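Local atomic coordinates of uncharacterized protein (Enterococcus faecalis, PDB entry 3L1W), a protein that is of unknown function but belongs to the endonuclease/exonuclease/phosphatase family and may act as a nuclease, possibly a 3'-5' RNA exonuclease. Residues A140-M145 and H176-K181; L127-H132 and T146-E151. All blocks are in the same frame, centred on the assembly; numbering follows the deposited sequence.

Interaction 1: A140-M145 and H176-K181; sequences ARLAGM and HQLVQK
M145, a selenomethionine, lies across V179 at about a right angle, its CG 3.6 Å from V179 CG2 and its SE 3.8 Å from that same methyl. Bent at chi2 (60°) and chi3 (61°), the unbranched selenoether chain curls round the valine methyl so that CG, SE and CE all border it; beta-branching fixes that methyl close to its own backbone, and the flexible chain can follow it. Nearer the surface two leucines meet: L142 CD1 stands 3.9 Å from L178 CD2, again with the side chains crossed nearly at right angles. Leucine suits both places because its branched end can meet its counterpart between helices whose CA atoms, L142 to L178, are 7.8 Å apart. L178 CD2 also reaches M145 CG at 4.2 Å, joining the two pairs into one apolar seam without a hydrogen bond between the segments. Farther out, M145 touches V175 and F167, while L178 rests on T146 and L149. R141 and H176 take no part in this seam and bind outside the two segments, R141 to E173 in a salt bridge, H176 to Y218 and the A169 carbonyl. The contact packs helix 138-151 against helix 174-179 in the helical layer outside one sheet of the DNase I-like alpha/beta sandwich.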
loop_
_atom_site.group_PDB
_atom_site.type_symbol
_atom_site.label_atom_id
_atom_site.label_comp_id
_atom_site.label_asym_id
_atom_site.label_seq_id
_atom_site.Cartn_x
_atom_site.Cartn_y
_atom_site.Cartn_z
ATOM N N ALA A 140 -32.921 11.866 -1.540
ATOM C CA ALA A 140 -32.092 12.779 -0.759
ATOM C C ALA A 140 -30.693 12.915 -1.348
ATOM O O ALA A 140 -30.099 13.994 -1.326
ATOM C CB ALA A 140 -31.998 12.319 0.689
ATOM N N ARG A 141 -30.151 11.812 -1.854
ATOM C CA ARG A 141 -28.829 11.863 -2.451
ATOM C C ARG A 141 -28.827 12.682 -3.734
ATOM O O ARG A 141 -27.944 13.506 -3.950
ATOM C CB ARG A 141 -28.309 10.443 -2.700
ATOM C CG ARG A 141 -28.043 9.704 -1.399
ATOM C CD ARG A 141 -27.445 8.326 -1.619
ATOM N NE ARG A 141 -28.423 7.269 -1.864
ATOM C CZ ARG A 141 -29.093 6.629 -0.909
ATOM N NH1 ARG A 141 -28.953 6.984 0.364
ATOM N NH2 ARG A 141 -29.921 5.642 -1.232
ATOM N N LEU A 142 -29.812 12.443 -4.590
ATOM C CA LEU A 142 -29.923 13.200 -5.824
ATOM C C LEU A 142 -30.058 14.676 -5.488
ATOM O O LEU A 142 -29.435 15.523 -6.118
ATOM C CB LEU A 142 -31.142 12.741 -6.620
ATOM C CG LEU A 142 -31.333 13.352 -8.011
ATOM C CD1 LEU A 142 -30.217 12.928 -8.953
ATOM C CD2 LEU A 142 -32.678 12.935 -8.571
ATOM N N ALA A 143 -30.876 14.982 -4.487
ATOM C CA ALA A 143 -31.124 16.373 -4.116
ATOM C C ALA A 143 -29.869 17.047 -3.580
ATOM O O ALA A 143 -29.590 18.203 -3.905
ATOM C CB ALA A 143 -32.263 16.468 -3.096
ATOM N N GLY A 144 -29.112 16.332 -2.752
ATOM C CA GLY A 144 -27.882 16.876 -2.206
ATOM C C GLY A 144 -26.837 17.152 -3.272
ATOM O O GLY A 144 -26.172 18.183 -3.248
HETATM N N MSE A 145 -26.690 16.223 -4.213
HETATM C CA MSE A 145 -25.713 16.383 -5.276
HETATM C C MSE A 145 -26.129 17.507 -6.218
HETATM O O MSE A 145 -25.282 18.212 -6.763
HETATM C CB MSE A 145 -25.525 15.074 -6.049
HETATM C CG MSE A 145 -24.589 15.189 -7.245
HETATM SE SE MSE A 145 -22.780 15.741 -6.749
HETATM C CE MSE A 145 -22.347 14.247 -5.592
ATOM N N HIS A 176 -25.789 8.982 -9.657
ATOM C CA HIS A 176 -24.624 8.691 -10.488
ATOM C C HIS A 176 -24.862 9.092 -11.937
ATOM O O HIS A 176 -23.945 9.534 -12.625
ATOM C CB HIS A 176 -24.219 7.215 -10.389
ATOM C CG HIS A 176 -23.592 6.861 -9.081
ATOM N ND1 HIS A 176 -22.315 7.252 -8.738
ATOM C CD2 HIS A 176 -24.074 6.175 -8.018
ATOM C CE1 HIS A 176 -22.031 6.804 -7.527
ATOM N NE2 HIS A 176 -23.086 6.153 -7.066
ATOM N N GLN A 177 -26.092 8.939 -12.399
ATOM C CA GLN A 177 -26.443 9.356 -13.753
ATOM C C GLN A 177 -26.268 10.860 -13.891
ATOM O O GLN A 177 -25.795 11.359 -14.913
ATOM C CB GLN A 177 -27.878 8.946 -14.107
ATOM C CG GLN A 177 -28.049 7.447 -14.300
ATOM C CD GLN A 177 -27.126 6.895 -15.373
ATOM O OE1 GLN A 177 -26.221 6.105 -15.090
ATOM N NE2 GLN A 177 -27.341 7.321 -16.612
ATOM N N LEU A 178 -26.634 11.595 -12.843
ATOM C CA LEU A 178 -26.495 13.047 -12.858
ATOM C C LEU A 178 -25.021 13.441 -12.890
ATOM O O LEU A 178 -24.586 14.284 -13.687
ATOM C CB LEU A 178 -27.169 13.658 -11.629
ATOM C CG LEU A 178 -27.013 15.170 -11.455
ATOM C CD1 LEU A 178 -27.637 15.900 -12.627
ATOM C CD2 LEU A 178 -27.642 15.615 -10.146
ATOM N N VAL A 179 -24.256 12.842 -11.994
ATOM C CA VAL A 179 -22.829 13.119 -11.906
ATOM C C VAL A 179 -22.107 12.805 -13.229
ATOM O O VAL A 179 -21.227 13.544 -13.656
ATOM C CB VAL A 179 -22.217 12.356 -10.715
ATOM C CG1 VAL A 179 -20.697 12.334 -10.792
ATOM C CG2 VAL A 179 -22.708 12.972 -9.399
ATOM N N GLN A 180 -22.525 11.739 -13.900
ATOM C CA GLN A 180 -21.841 11.281 -15.104
ATOM C C GLN A 180 -22.090 12.141 -16.348
ATOM O O GLN A 180 -21.439 11.954 -17.385
ATOM C CB GLN A 180 -22.151 9.800 -15.351
ATOM C CG GLN A 180 -21.500 8.913 -14.288
ATOM C CD GLN A 180 -22.002 7.483 -14.309
ATOM O OE1 GLN A 180 -22.580 7.027 -15.304
ATOM N NE2 GLN A 180 -21.781 6.761 -13.205
ATOM N N LYS A 181 -23.012 13.094 -16.247
ATOM C CA LYS A 181 -23.164 14.092 -17.302
ATOM C C LYS A 181 -21.869 14.895 -17.457
ATOM O O LYS A 181 -21.521 15.307 -18.562
ATOM C CB LYS A 181 -24.333 15.035 -16.994
ATOM C CG LYS A 181 -25.689 14.354 -16.862
ATOM C CD LYS A 181 -26.295 14.050 -18.210
ATOM C CE LYS A 181 -27.778 13.723 -18.081
ATOM N NZ LYS A 181 -28.500 13.890 -19.376
#

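Interaction 2: L127-H132 and T146-E151; sequences LVINVH and TVILEE
I129 and I148 bring segment 127-132 of strand 126-132 and helix segment 146-151 together with their CA atoms 8.7 Å apart, a spacing bridged by side chains alone. Both side chains set out toward the opposite segment, and the two isoleucines slide past each other in opposite directions. Their nearest atoms are the short branches, I129 CG2 and I148 CG2, 3.9 Å apart. Each residue holds CG2 anti to its own backbone N and the longer CG1 branch beside that nitrogen (chi1 -54° in I129, -63° in I148), the same choice on strand and helix. The extended CG1 arm of I148 brings CD1 to 4.5 Å from V131 CG2, a looser touch that lets one helix residue meet two strand residues. Branched aliphatic residues suit this place: I129 and V131 fit an extended strand, and I148 is long enough for its two branches to meet both.

Around the isoleucine pair, I129 also meets L163, I156, L152 and T161, V131 meets L163, and I148 meets L93, extending the largely apolar packing. The strand's other face is different in character. N130, whose side chain sets out away from the helix, is bonded through ND2 to the carbonyl of I41 and through OD1 to NE2 of Q42, while V128 packs on C40; these partners lie on strand 38-44 of the other sheet. The I129-I148 pair thus packs a helix on its strand within a beta-alpha-beta crossover, from strand 126-132 to its parallel neighbour 161-164, in the four-layered alpha/beta sandwich of the DNase I-like fold.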
loop_
_atom_site.group_PDB
_atom_site.type_symbol
_atom_site.label_atom_id
_atom_site.label_comp_id
_atom_site.label_asym_id
_atom_site.label_seq_id
_atom_site.Cartn_x
_atom_site.Cartn_y
_atom_site.Cartn_z
ATOM N N LEU A 127 -9.992 21.966 -8.640
ATOM C CA LEU A 127 -11.005 21.959 -7.593
ATOM C C LEU A 127 -11.162 20.576 -6.971
ATOM O O LEU A 127 -11.244 19.571 -7.687
ATOM C CB LEU A 127 -12.348 22.416 -8.180
ATOM C CG LEU A 127 -13.554 22.404 -7.248
ATOM C CD1 LEU A 127 -13.365 23.384 -6.104
ATOM C CD2 LEU A 127 -14.816 22.745 -8.038
ATOM N N VAL A 128 -11.190 20.525 -5.637
ATOM C CA VAL A 128 -11.513 19.283 -4.916
ATOM C C VAL A 128 -12.825 19.470 -4.154
ATOM O O VAL A 128 -12.986 20.453 -3.431
ATOM C CB VAL A 128 -10.413 18.919 -3.920
ATOM C CG1 VAL A 128 -10.819 17.684 -3.097
ATOM C CG2 VAL A 128 -9.091 18.677 -4.642
ATOM N N ILE A 129 -13.761 18.535 -4.318
ATOM C CA ILE A 129 -15.044 18.595 -3.620
ATOM C C ILE A 129 -15.207 17.320 -2.802
ATOM O O ILE A 129 -15.218 16.230 -3.354
ATOM C CB ILE A 129 -16.233 18.687 -4.605
ATOM C CG1 ILE A 129 -16.059 19.869 -5.574
ATOM C CG2 ILE A 129 -17.545 18.806 -3.841
ATOM C CD1 ILE A 129 -17.078 19.880 -6.724
ATOM N N ASN A 130 -15.322 17.475 -1.486
ATOM C CA ASN A 130 -15.478 16.357 -0.556
ATOM C C ASN A 130 -16.963 16.062 -0.392
ATOM O O ASN A 130 -17.709 16.891 0.130
ATOM C CB ASN A 130 -14.855 16.718 0.794
ATOM C CG ASN A 130 -14.794 15.537 1.750
ATOM O OD1 ASN A 130 -15.531 14.567 1.599
ATOM N ND2 ASN A 130 -13.919 15.628 2.748
ATOM N N VAL A 131 -17.371 14.882 -0.856
ATOM C CA VAL A 131 -18.763 14.451 -0.882
ATOM C C VAL A 131 -19.136 13.543 0.298
ATOM O O VAL A 131 -18.450 12.562 0.562
ATOM C CB VAL A 131 -19.011 13.630 -2.175
ATOM C CG1 VAL A 131 -20.411 13.046 -2.186
ATOM C CG2 VAL A 131 -18.774 14.509 -3.419
ATOM N N HIS A 132 -20.230 13.853 0.993
ATOM C CA HIS A 132 -20.860 12.850 1.850
ATOM C C HIS A 132 -22.364 13.015 1.797
ATOM O O HIS A 132 -22.929 13.866 2.482
ATOM C CB HIS A 132 -20.373 12.922 3.300
ATOM C CG HIS A 132 -20.770 11.730 4.113
ATOM N ND1 HIS A 132 -20.576 11.651 5.477
ATOM C CD2 HIS A 132 -21.345 10.558 3.747
ATOM C CE1 HIS A 132 -21.026 10.488 5.916
ATOM N NE2 HIS A 132 -21.495 9.805 4.887
ATOM N N THR A 146 -27.433 17.691 -6.382
ATOM C CA THR A 146 -27.947 18.782 -7.202
ATOM C C THR A 146 -27.478 20.117 -6.630
ATOM O O THR A 146 -27.048 21.007 -7.368
ATOM C CB THR A 146 -29.485 18.723 -7.295
ATOM O OG1 THR A 146 -29.869 17.515 -7.974
ATOM C CG2 THR A 146 -30.035 19.919 -8.069
ATOM N N VAL A 147 -27.551 20.255 -5.308
ATOM C CA VAL A 147 -27.061 21.466 -4.651
ATOM C C VAL A 147 -25.555 21.654 -4.863
ATOM O O VAL A 147 -25.107 22.752 -5.174
ATOM C CB VAL A 147 -27.398 21.479 -3.146
ATOM C CG1 VAL A 147 -26.813 22.722 -2.478
ATOM C CG2 VAL A 147 -28.900 21.425 -2.948
ATOM N N ILE A 148 -24.766 20.592 -4.704
ATOM C CA ILE A 148 -23.333 20.704 -4.975
ATOM C C ILE A 148 -23.086 21.211 -6.393
ATOM O O ILE A 148 -22.313 22.144 -6.610
ATOM C CB ILE A 148 -22.612 19.347 -4.805
ATOM C CG1 ILE A 148 -22.727 18.877 -3.356
ATOM C CG2 ILE A 148 -21.133 19.436 -5.249
ATOM C CD1 ILE A 148 -22.004 17.578 -3.069
ATOM N N LEU A 149 -23.737 20.584 -7.361
ATOM C CA LEU A 149 -23.464 20.889 -8.759
ATOM C C LEU A 149 -23.909 22.296 -9.142
ATOM O O LEU A 149 -23.292 22.941 -9.991
ATOM C CB LEU A 149 -24.102 19.847 -9.674
ATOM C CG LEU A 149 -23.489 18.457 -9.484
ATOM C CD1 LEU A 149 -24.143 17.426 -10.387
ATOM C CD2 LEU A 149 -21.987 18.499 -9.731
ATOM N N GLU A 150 -24.988 22.761 -8.526
ATOM C CA GLU A 150 -25.471 24.112 -8.779
ATOM C C GLU A 150 -24.597 25.142 -8.065
ATOM O O GLU A 150 -24.185 26.147 -8.655
ATOM C CB GLU A 150 -26.922 24.242 -8.315
ATOM C CG GLU A 150 -27.901 23.436 -9.151
ATOM C CD GLU A 150 -29.347 23.620 -8.714
ATOM O OE1 GLU A 150 -29.580 24.248 -7.653
ATOM O OE2 GLU A 150 -30.246 23.128 -9.434
ATOM N N GLU A 151 -24.320 24.885 -6.791
ATOM C CA GLU A 151 -23.617 25.843 -5.955
ATOM C C GLU A 151 -22.194 26.072 -6.451
ATOM O O GLU A 151 -21.679 27.197 -6.386
ATOM C CB GLU A 151 -23.621 25.374 -4.495
ATOM C CG GLU A 151 -22.942 26.309 -3.510
ATOM C CD GLU A 151 -23.766 27.558 -3.175
ATOM O OE1 GLU A 151 -24.948 27.643 -3.574
ATOM O OE2 GLU A 151 -23.218 28.460 -2.508
#

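In the fold
From the N terminus, strand 126-132 comes first, followed by helix 138-151, which folds back over it; interaction 2 closes this short connection, with 13 residues between its segments. The chain then passes through helix 153-158 and strand 161-164, which pairs parallel with strand 126-132, before helix 174-179 returns to helix 138-151 in interaction 1, closing a loop of 30 residues. The two contacts cross along the chain: 140-145 falls between the segments of interaction 2, while its partner 176-181 lies beyond 146-151, so the segments alternate. They share helix 138-151 and touch directly: L178 CG lies 3.8 Å from L149 CD1, and M145 CE lies 4.1 Å from V131 CG1. Together they join two helices and one sheet.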